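Local coordinates for urea carboxylase (Thermus thermophilus, PDB 3OEP), which is of unknown function, a KipI-KipA homologue built of cyclophilin-like domains that may bind ATP and act as a hydrolase, at residues Gly338-Arg343 against Asp365-Glu370; Met231-Asp236 against Gly358-Ala363; Ser94-Ser99 against Pro131-Pro136. One frame throughout, in Å; residues are numbered along the deposited sequence.

Contact 1 of 3, residues Gly338-Arg343 against Asp365-Glu370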
loop_
_atom_site.group_PDB
_atom_site.type_symbol
_atom_site.label_atom_id
_atom_site.label_comp_id
_atom_site.label_asym_id
_atom_site.label_seq_id
_atom_site.Cartn_x
_atom_site.Cartn_y
_atom_site.Cartn_z
ATOM N N GLY A 338 -0.749 -19.948 -18.458
ATOM C CA GLY A 338 -0.533 -18.800 -19.328
ATOM C C GLY A 338 -0.621 -17.458 -18.616
ATOM O O GLY A 338 -0.090 -16.463 -19.113
ATOM N N GLY A 339 -1.279 -17.429 -17.457
ATOM C CA GLY A 339 -1.462 -16.189 -16.691
ATOM C C GLY A 339 -2.566 -15.321 -17.265
ATOM O O GLY A 339 -3.042 -15.555 -18.379
ATOM N N LEU A 340 -2.987 -14.316 -16.500
ATOM C CA LEU A 340 -4.054 -13.419 -16.934
ATOM C C LEU A 340 -3.494 -12.209 -17.677
ATOM O O LEU A 340 -2.426 -11.687 -17.324
ATOM C CB LEU A 340 -4.881 -12.941 -15.739
ATOM C CG LEU A 340 -5.620 -14.029 -14.978
ATOM C CD1 LEU A 340 -6.232 -13.453 -13.701
ATOM C CD2 LEU A 340 -6.677 -14.693 -15.866
ATOM N N GLU A 341 -4.224 -11.776 -18.705
ATOM C CA GLU A 341 -3.901 -10.566 -19.441
ATOM C C GLU A 341 -4.313 -9.348 -18.625
ATOM O O GLU A 341 -5.483 -9.199 -18.276
ATOM C CB GLU A 341 -4.616 -10.532 -20.798
ATOM C CG GLU A 341 -4.134 -9.382 -21.669
ATOM C CD GLU A 341 -4.944 -9.155 -22.936
ATOM O OE1 GLU A 341 -5.753 -10.023 -23.325
ATOM O OE2 GLU A 341 -4.760 -8.077 -23.546
ATOM N N VAL A 342 -3.345 -8.479 -18.340
ATOM C CA VAL A 342 -3.565 -7.267 -17.541
ATOM C C VAL A 342 -2.602 -6.198 -18.014
ATOM O O VAL A 342 -1.424 -6.490 -18.250
ATOM C CB VAL A 342 -3.259 -7.473 -16.036
ATOM C CG1 VAL A 342 -3.833 -6.310 -15.223
ATOM C CG2 VAL A 342 -3.798 -8.784 -15.529
ATOM N N ARG A 343 -3.085 -4.967 -18.136
ATOM C CA ARG A 343 -2.232 -3.848 -18.511
ATOM C C ARG A 343 -1.457 -3.382 -17.286
ATOM O O ARG A 343 -2.025 -3.268 -16.204
ATOM C CB ARG A 343 -3.054 -2.682 -19.048
ATOM C CG ARG A 343 -3.627 -2.887 -20.431
ATOM C CD ARG A 343 -4.152 -1.565 -20.972
ATOM N NE ARG A 343 -5.323 -1.098 -20.225
ATOM C CZ ARG A 343 -6.595 -1.319 -20.562
ATOM N NH1 ARG A 343 -6.909 -2.008 -21.656
ATOM N NH2 ARG A 343 -7.571 -0.835 -19.796
ATOM N N ASP A 365 -17.338 -9.239 -15.436
ATOM C CA ASP A 365 -15.957 -9.120 -15.900
ATOM C C ASP A 365 -15.568 -10.371 -16.675
ATOM O O ASP A 365 -15.842 -11.495 -16.239
ATOM C CB ASP A 365 -14.973 -8.937 -14.737
ATOM C CG ASP A 365 -14.908 -7.507 -14.224
ATOM O OD1 ASP A 365 -15.338 -6.569 -14.932
ATOM O OD2 ASP A 365 -14.405 -7.316 -13.099
ATOM N N VAL A 366 -14.915 -10.168 -17.811
ATOM C CA VAL A 366 -14.313 -11.264 -18.563
ATOM C C VAL A 366 -12.796 -11.127 -18.488
ATOM O O VAL A 366 -12.242 -10.076 -18.837
ATOM C CB VAL A 366 -14.777 -11.268 -20.021
ATOM C CG1 VAL A 366 -14.023 -12.321 -20.824
ATOM C CG2 VAL A 366 -16.275 -11.519 -20.079
ATOM N N LEU A 367 -12.141 -12.175 -18.003
ATOM C CA LEU A 367 -10.677 -12.214 -17.919
ATOM C C LEU A 367 -10.137 -13.108 -19.013
ATOM O O LEU A 367 -10.750 -14.130 -19.338
ATOM C CB LEU A 367 -10.226 -12.755 -16.570
ATOM C CG LEU A 367 -10.790 -12.060 -15.331
ATOM C CD1 LEU A 367 -10.066 -12.563 -14.081
ATOM C CD2 LEU A 367 -10.690 -10.554 -15.445
ATOM N N GLY A 368 -8.983 -12.733 -19.559
ATOM C CA GLY A 368 -8.352 -13.481 -20.645
ATOM C C GLY A 368 -6.965 -13.994 -20.308
ATOM O O GLY A 368 -6.350 -13.553 -19.334
ATOM N N LEU A 369 -6.473 -14.932 -21.120
ATOM C CA LEU A 369 -5.121 -15.469 -20.969
ATOM C C LEU A 369 -4.086 -14.511 -21.575
ATOM O O LEU A 369 -4.317 -13.909 -22.632
ATOM C CB LEU A 369 -5.002 -16.847 -21.647
ATOM C CG LEU A 369 -5.946 -17.950 -21.161
ATOM C CD1 LEU A 369 -5.728 -19.230 -21.953
ATOM C CD2 LEU A 369 -5.772 -18.207 -19.665
ATOM N N GLU A 370 -2.954 -14.352 -20.897
ATOM C CA GLU A 370 -1.854 -13.545 -21.435
ATOM C C GLU A 370 -1.288 -14.208 -22.697
ATOM O O GLU A 370 -0.980 -13.528 -23.671
ATOM C CB GLU A 370 -0.759 -13.339 -20.382
ATOM C CG GLU A 370 0.563 -12.749 -20.897
ATOM C CD GLU A 370 0.400 -11.418 -21.614
ATOM O OE1 GLU A 370 1.250 -11.098 -22.477
ATOM O OE2 GLU A 370 -0.569 -10.688 -21.324
HETATM O O HOH W 1 -0.428 -10.236 -18.179
HETATM O O HOH W 2 -6.538 -12.413 -23.178
HETATM O O HOH W 3 -7.961 -10.235 -18.830
HETATM O O HOH W 4 -0.981 -8.633 -20.104
#
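Leu340 meets Leu369 in a single beta bridge, where a loop from the carboxyltransferase A/B family region lies against strand 366-368, an outermost strand of a six-stranded antiparallel sheet. Two nearly straight backbone bonds make the tight part: Glu370 N donates to Gly339 O at 2.8 Å, and Glu341 N donates to Gly368 O. Glycine suits the start of the loop. At the backbone angles of Gly338 a CB would press on the carbonyl O of the preceding residue, and the positive phi of Gly339 also favours a residue without one. On the strand, a CB at Gly368 would come near Glu341 OE1. On the buried side, Leu340 CD1 touches Leu367 CD1 at 4.0 Å, and branched, apolar leucines suit this place because Val234 and strand 221-225 also pack here.

The other side is wet. Glu370 CB sits 3.4 Å from Gly338 O, and the bend at chi2 (56°) turns its carboxylate back over Glu341, whose CG lies 3.8 Å from Glu370 OE2. The two carboxylates, their planes 80° apart, avoid direct contact. The backbone N of Arg219 donates to Glu341 OE1, and two waters bind at Glu370 OE2, which probably screens the like charges. Another water joins Glu341 O to Gly368 N, and a further one donates to Glu341 OE1 at 2.5 Å and to Leu369 O at 2.7 Å.

Contact 2 of 3, residues Met231-Asp236 against Gly358-Ala363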
loop_
_atom_site.group_PDB
_atom_site.type_symbol
_atom_site.label_atom_id
_atom_site.label_comp_id
_atom_site.label_asym_id
_atom_site.label_seq_id
_atom_site.Cartn_x
_atom_site.Cartn_y
_atom_site.Cartn_z
ATOM N N MET A 231 -13.665 -9.358 -2.094
ATOM C CA MET A 231 -12.641 -8.503 -2.699
ATOM C C MET A 231 -11.671 -9.341 -3.529
ATOM O O MET A 231 -10.572 -9.694 -3.082
ATOM C CB MET A 231 -11.896 -7.685 -1.632
ATOM C CG MET A 231 -11.188 -6.456 -2.210
ATOM S SD MET A 231 -10.172 -5.550 -1.024
ATOM C CE MET A 231 -11.397 -5.105 0.207
ATOM N N ASP A 232 -12.097 -9.661 -4.749
ATOM C CA ASP A 232 -11.292 -10.465 -5.665
ATOM C C ASP A 232 -10.380 -9.524 -6.432
ATOM O O ASP A 232 -10.857 -8.568 -7.045
ATOM C CB ASP A 232 -12.174 -11.224 -6.666
ATOM C CG ASP A 232 -13.407 -11.828 -6.034
ATOM O OD1 ASP A 232 -14.515 -11.560 -6.554
ATOM O OD2 ASP A 232 -13.286 -12.572 -5.031
ATOM N N LEU A 233 -9.078 -9.793 -6.400
ATOM C CA LEU A 233 -8.090 -8.925 -7.022
ATOM C C LEU A 233 -7.213 -9.731 -7.962
ATOM O O LEU A 233 -6.768 -10.817 -7.605
ATOM C CB LEU A 233 -7.200 -8.289 -5.956
ATOM C CG LEU A 233 -7.864 -7.422 -4.888
ATOM C CD1 LEU A 233 -6.829 -6.978 -3.846
ATOM C CD2 LEU A 233 -8.529 -6.212 -5.528
ATOM N N VAL A 234 -6.949 -9.191 -9.147
ATOM C CA VAL A 234 -5.905 -9.737 -10.006
ATOM C C VAL A 234 -4.582 -9.121 -9.563
ATOM O O VAL A 234 -4.400 -7.911 -9.679
ATOM C CB VAL A 234 -6.156 -9.415 -11.485
ATOM C CG1 VAL A 234 -5.001 -9.915 -12.343
ATOM C CG2 VAL A 234 -7.472 -10.048 -11.940
ATOM N N VAL A 235 -3.674 -9.947 -9.050
ATOM C CA VAL A 235 -2.372 -9.467 -8.574
ATOM C C VAL A 235 -1.207 -10.136 -9.293
ATOM O O VAL A 235 -1.301 -11.299 -9.687
ATOM C CB VAL A 235 -2.207 -9.686 -7.055
ATOM C CG1 VAL A 235 -3.252 -8.888 -6.277
ATOM C CG2 VAL A 235 -2.283 -11.175 -6.697
ATOM N N ASP A 236 -0.115 -9.388 -9.476
ATOM C CA ASP A 236 1.169 -9.966 -9.901
ATOM C C ASP A 236 2.149 -9.920 -8.719
ATOM O O ASP A 236 1.709 -9.875 -7.569
ATOM C CB ASP A 236 1.705 -9.302 -11.188
ATOM C CG ASP A 236 2.109 -7.837 -11.014
ATOM O OD1 ASP A 236 2.145 -7.297 -9.880
ATOM O OD2 ASP A 236 2.408 -7.222 -12.062
ATOM N N GLY A 358 -6.556 0.127 -10.716
ATOM C CA GLY A 358 -7.267 -1.149 -10.721
ATOM C C GLY A 358 -8.453 -1.144 -9.773
ATOM O O GLY A 358 -8.813 -0.108 -9.200
ATOM N N ARG A 359 -9.069 -2.310 -9.617
ATOM C CA ARG A 359 -10.267 -2.451 -8.796
ATOM C C ARG A 359 -10.552 -3.917 -8.529
ATOM O O ARG A 359 -10.031 -4.780 -9.235
ATOM C CB ARG A 359 -11.474 -1.853 -9.513
ATOM C CG ARG A 359 -11.737 -2.475 -10.868
ATOM C CD ARG A 359 -13.087 -2.089 -11.414
ATOM N NE ARG A 359 -13.239 -2.573 -12.782
ATOM C CZ ARG A 359 -13.543 -3.827 -13.120
ATOM N NH1 ARG A 359 -13.747 -4.759 -12.193
ATOM N NH2 ARG A 359 -13.655 -4.145 -14.409
ATOM N N PRO A 360 -11.409 -4.203 -7.539
ATOM C CA PRO A 360 -11.873 -5.576 -7.387
ATOM C C PRO A 360 -12.748 -6.018 -8.559
ATOM O O PRO A 360 -13.337 -5.181 -9.264
ATOM C CB PRO A 360 -12.692 -5.540 -6.091
ATOM C CG PRO A 360 -12.314 -4.261 -5.419
ATOM C CD PRO A 360 -11.975 -3.320 -6.508
ATOM N N LEU A 361 -12.829 -7.324 -8.765
ATOM C CA LEU A 361 -13.643 -7.849 -9.847
ATOM C C LEU A 361 -15.118 -7.564 -9.589
ATOM O O LEU A 361 -15.566 -7.487 -8.430
ATOM C CB LEU A 361 -13.405 -9.347 -10.047
ATOM C CG LEU A 361 -11.961 -9.747 -10.367
ATOM C CD1 LEU A 361 -11.843 -11.261 -10.453
ATOM C CD2 LEU A 361 -11.480 -9.087 -11.660
ATOM N N TRP A 362 -15.838 -7.369 -10.694
ATOM C CA TRP A 362 -17.269 -7.089 -10.726
ATOM C C TRP A 362 -17.957 -8.218 -11.468
ATOM O O TRP A 362 -17.368 -8.820 -12.364
ATOM C CB TRP A 362 -17.553 -5.862 -11.584
ATOM C CG TRP A 362 -17.345 -4.535 -10.991
ATOM C CD1 TRP A 362 -17.423 -4.190 -9.679
ATOM C CD2 TRP A 362 -17.106 -3.329 -11.719
ATOM N NE1 TRP A 362 -17.208 -2.837 -9.538
ATOM C CE2 TRP A 362 -17.013 -2.286 -10.779
ATOM C CE3 TRP A 362 -16.946 -3.032 -13.079
ATOM C CZ2 TRP A 362 -16.764 -0.962 -11.152
ATOM C CZ3 TRP A 362 -16.700 -1.717 -13.452
ATOM C CH2 TRP A 362 -16.609 -0.700 -12.491
ATOM N N ALA A 363 -19.221 -8.459 -11.138
ATOM C CA ALA A 363 -20.060 -9.344 -11.941
ATOM C C ALA A 363 -20.002 -8.895 -13.399
ATOM O O ALA A 363 -20.114 -7.699 -13.692
ATOM C CB ALA A 363 -21.506 -9.324 -11.434
HETATM O O HOH W 5 -14.542 -8.656 -6.067
HETATM O O HOH W 6 -8.630 -6.913 -9.994
#
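Leu361 and Val234 form the apolar centre, their side chains crossing at about a right angle with Leu361 CD2 4.1 Å from Val234 CG2. The other branch of the leucine, CD1, rests 3.8 Å from Asp232 CB; with CG anti to the carbonyl carbon (chi1 -59°), the isobutyl group can touch both residues. With only an alanine at Leu361, Val234 CG2 and Asp232 CB would probably lose their methyl partners, and a gap would open between loop and strand. Farther out, Leu233 CD2 rests against Pro360 CA, 3.9 Å away, and the unbranched methylene chain of Met231 lies against the proline ring at the exposed margin, CG to CG at 4.0 Å.

The polar edge begins at Asp232 O, which accepts from Leu361 N at 2.9 Å. One water joins Val234 N to Arg359 O; a second accepts a hydrogen bond from Asp232 N and donates to Leu361 O. Asp232 OD1 accepts from Gly229 N, three residues back in the chain. Strand 233-235 is outermost in a five-stranded antiparallel sheet: strand 273-277 pairs with it, and the loop 358-363 lies alongside, with Leu361 also packing on Leu274 of strand 273-277.

Contact 3 of 3, residues Ser94-Ser99 against Pro131-Pro136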
loop_
_atom_site.group_PDB
_atom_site.type_symbol
_atom_site.label_atom_id
_atom_site.label_comp_id
_atom_site.label_asym_id
_atom_site.label_seq_id
_atom_site.Cartn_x
_atom_site.Cartn_y
_atom_site.Cartn_z
ATOM N N SER A 94 -9.696 32.196 14.230
ATOM C CA SER A 94 -10.034 32.515 15.623
ATOM C C SER A 94 -8.971 32.028 16.599
ATOM O O SER A 94 -8.538 32.776 17.479
ATOM C CB SER A 94 -11.379 31.899 16.012
ATOM O OG SER A 94 -12.449 32.550 15.353
ATOM N N ARG A 95 -8.554 30.774 16.438
ATOM C CA ARG A 95 -7.572 30.175 17.338
ATOM C C ARG A 95 -6.190 30.835 17.253
ATOM O O ARG A 95 -5.418 30.772 18.205
ATOM C CB ARG A 95 -7.473 28.668 17.089
ATOM C CG ARG A 95 -8.740 27.926 17.500
ATOM C CD ARG A 95 -8.724 26.491 17.060
ATOM N NE ARG A 95 -7.615 25.749 17.652
ATOM C CZ ARG A 95 -7.315 24.488 17.356
ATOM N NH1 ARG A 95 -8.046 23.810 16.475
ATOM N NH2 ARG A 95 -6.284 23.899 17.947
ATOM N N LEU A 96 -5.897 31.486 16.129
ATOM C CA LEU A 96 -4.596 32.125 15.920
ATOM C C LEU A 96 -4.627 33.641 16.097
ATOM O O LEU A 96 -3.587 34.293 15.979
ATOM C CB LEU A 96 -4.064 31.785 14.524
ATOM C CG LEU A 96 -3.689 30.317 14.307
ATOM C CD1 LEU A 96 -3.426 30.052 12.835
ATOM C CD2 LEU A 96 -2.479 29.928 15.168
ATOM N N GLY A 97 -5.804 34.197 16.387
ATOM C CA GLY A 97 -5.964 35.636 16.554
ATOM C C GLY A 97 -5.829 36.403 15.254
ATOM O O GLY A 97 -5.440 37.570 15.254
ATOM N N LEU A 98 -6.169 35.748 14.147
ATOM C CA LEU A 98 -5.987 36.312 12.810
ATOM C C LEU A 98 -7.326 36.604 12.144
ATOM O O LEU A 98 -8.334 35.961 12.442
ATOM C CB LEU A 98 -5.221 35.319 11.935
ATOM C CG LEU A 98 -3.786 34.984 12.328
ATOM C CD1 LEU A 98 -3.296 33.743 11.578
ATOM C CD2 LEU A 98 -2.884 36.175 12.057
ATOM N N SER A 99 -7.321 37.558 11.220
ATOM C CA SER A 99 -8.451 37.749 10.316
ATOM C C SER A 99 -8.447 36.635 9.271
ATOM O O SER A 99 -7.426 35.975 9.056
ATOM C CB SER A 99 -8.369 39.103 9.623
ATOM O OG SER A 99 -7.383 39.101 8.605
ATOM N N PRO A 131 5.230 30.920 10.928
ATOM C CA PRO A 131 4.989 30.739 12.362
ATOM C C PRO A 131 3.587 31.129 12.845
ATOM O O PRO A 131 2.976 30.383 13.613
ATOM C CB PRO A 131 6.050 31.638 12.997
ATOM C CG PRO A 131 7.187 31.578 12.030
ATOM C CD PRO A 131 6.547 31.539 10.673
ATOM N N ALA A 132 3.077 32.266 12.376
ATOM C CA ALA A 132 1.765 32.764 12.801
ATOM C C ALA A 132 0.598 31.864 12.396
ATOM O O ALA A 132 -0.478 31.973 12.974
ATOM C CB ALA A 132 1.535 34.185 12.268
ATOM N N LEU A 133 0.811 30.983 11.415
ATOM C CA LEU A 133 -0.242 30.094 10.916
ATOM C C LEU A 133 -0.112 28.659 11.445
ATOM O O LEU A 133 -0.887 27.782 11.076
ATOM C CB LEU A 133 -0.252 30.117 9.382
ATOM C CG LEU A 133 -1.341 29.340 8.637
ATOM C CD1 LEU A 133 -2.743 29.658 9.165
ATOM C CD2 LEU A 133 -1.252 29.617 7.131
ATOM N N ARG A 134 0.841 28.424 12.345
ATOM C CA ARG A 134 1.058 27.071 12.865
ATOM C C ARG A 134 0.075 26.720 13.975
ATOM O O ARG A 134 0.026 27.386 15.009
ATOM C CB ARG A 134 2.496 26.915 13.360
ATOM C CG ARG A 134 3.495 27.075 12.245
ATOM C CD ARG A 134 4.921 26.869 12.698
ATOM N NE ARG A 134 5.847 27.289 11.653
ATOM C CZ ARG A 134 7.164 27.378 11.791
ATOM N NH1 ARG A 134 7.749 27.061 12.947
ATOM N NH2 ARG A 134 7.901 27.788 10.764
ATOM N N LEU A 135 -0.706 25.667 13.762
ATOM C CA LEU A 135 -1.574 25.172 14.819
ATOM C C LEU A 135 -1.752 23.664 14.716
ATOM O O LEU A 135 -1.631 23.096 13.626
ATOM C CB LEU A 135 -2.921 25.900 14.823
ATOM C CG LEU A 135 -4.063 25.366 13.976
ATOM C CD1 LEU A 135 -5.364 26.132 14.261
ATOM C CD2 LEU A 135 -3.680 25.452 12.505
ATOM N N PRO A 136 -2.030 23.011 15.854
ATOM C CA PRO A 136 -2.090 21.560 15.866
ATOM C C PRO A 136 -3.238 20.994 15.041
ATOM O O PRO A 136 -4.244 21.669 14.801
ATOM C CB PRO A 136 -2.291 21.219 17.353
ATOM C CG PRO A 136 -1.880 22.406 18.095
ATOM C CD PRO A 136 -2.159 23.576 17.210
HETATM O O HOH W 7 -6.958 21.756 15.061
HETATM O O HOH W 8 -0.987 33.977 14.969
#
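Leu96 reaches from the last turn of helix 89-96 to the 3-10 turn 131-133 and the chain that follows it. Its CB and CG each lie 3.9 Å from Ala132 O, and both methyls flank that oxygen, CD1 at 3.5 Å and CD2 at 3.6 Å. CD1 adds Leu133, 3.7 Å from its CA and also touching its CD1, while CD2 adds Arg134 O at 3.6 Å and Leu135 CB. A leucine suits the site because its fork embraces a carbonyl oxygen. Ala132 O, also brushed by Leu98 CD1, is satisfied by a water that donates to it and to Leu96 O.

Leu135 CD1 sits over the centre of one face of the Arg95 guanidinium, 4.0 Å above its plane. The bend at chi3 (61°) carries that group across the leucine at about a right angle. Arg95 NH1 donates to a water that in turn donates to Pro136 O, and forms a salt bridge with Glu91 one helical turn back. Gly97, with positive phi, leaves helical geometry in a Schellman motif, and Ser99 N-caps helix 100-108. The turn 131-133 thus packs against two successive helices: Leu96 comes from the first, while Leu106 and His107 of the second meet Ala132 and Leu133.

How the contacts relate
Contacts 1 and 2 are neighbours, their centres 12 Å apart, and their segments alternate along the chain. The loop between strands 331-336 and 366-368 supplies a segment to each, and Val234 of contact 2 packs on Leu340 and Val342 of contact 1; Arg359 and Asp365 add a salt bridge between them. Contact 1 is buried and relies on two backbone bonds at a strand edge, whereas contact 2 is partly buried and has one such bond beside its apolar packing. Contact 3 lies about 54 Å from contact 1 between centres, in the other family region and more exposed. It has no direct polar bond between its segments: leucine methyls and an arginine face pack, and waters link.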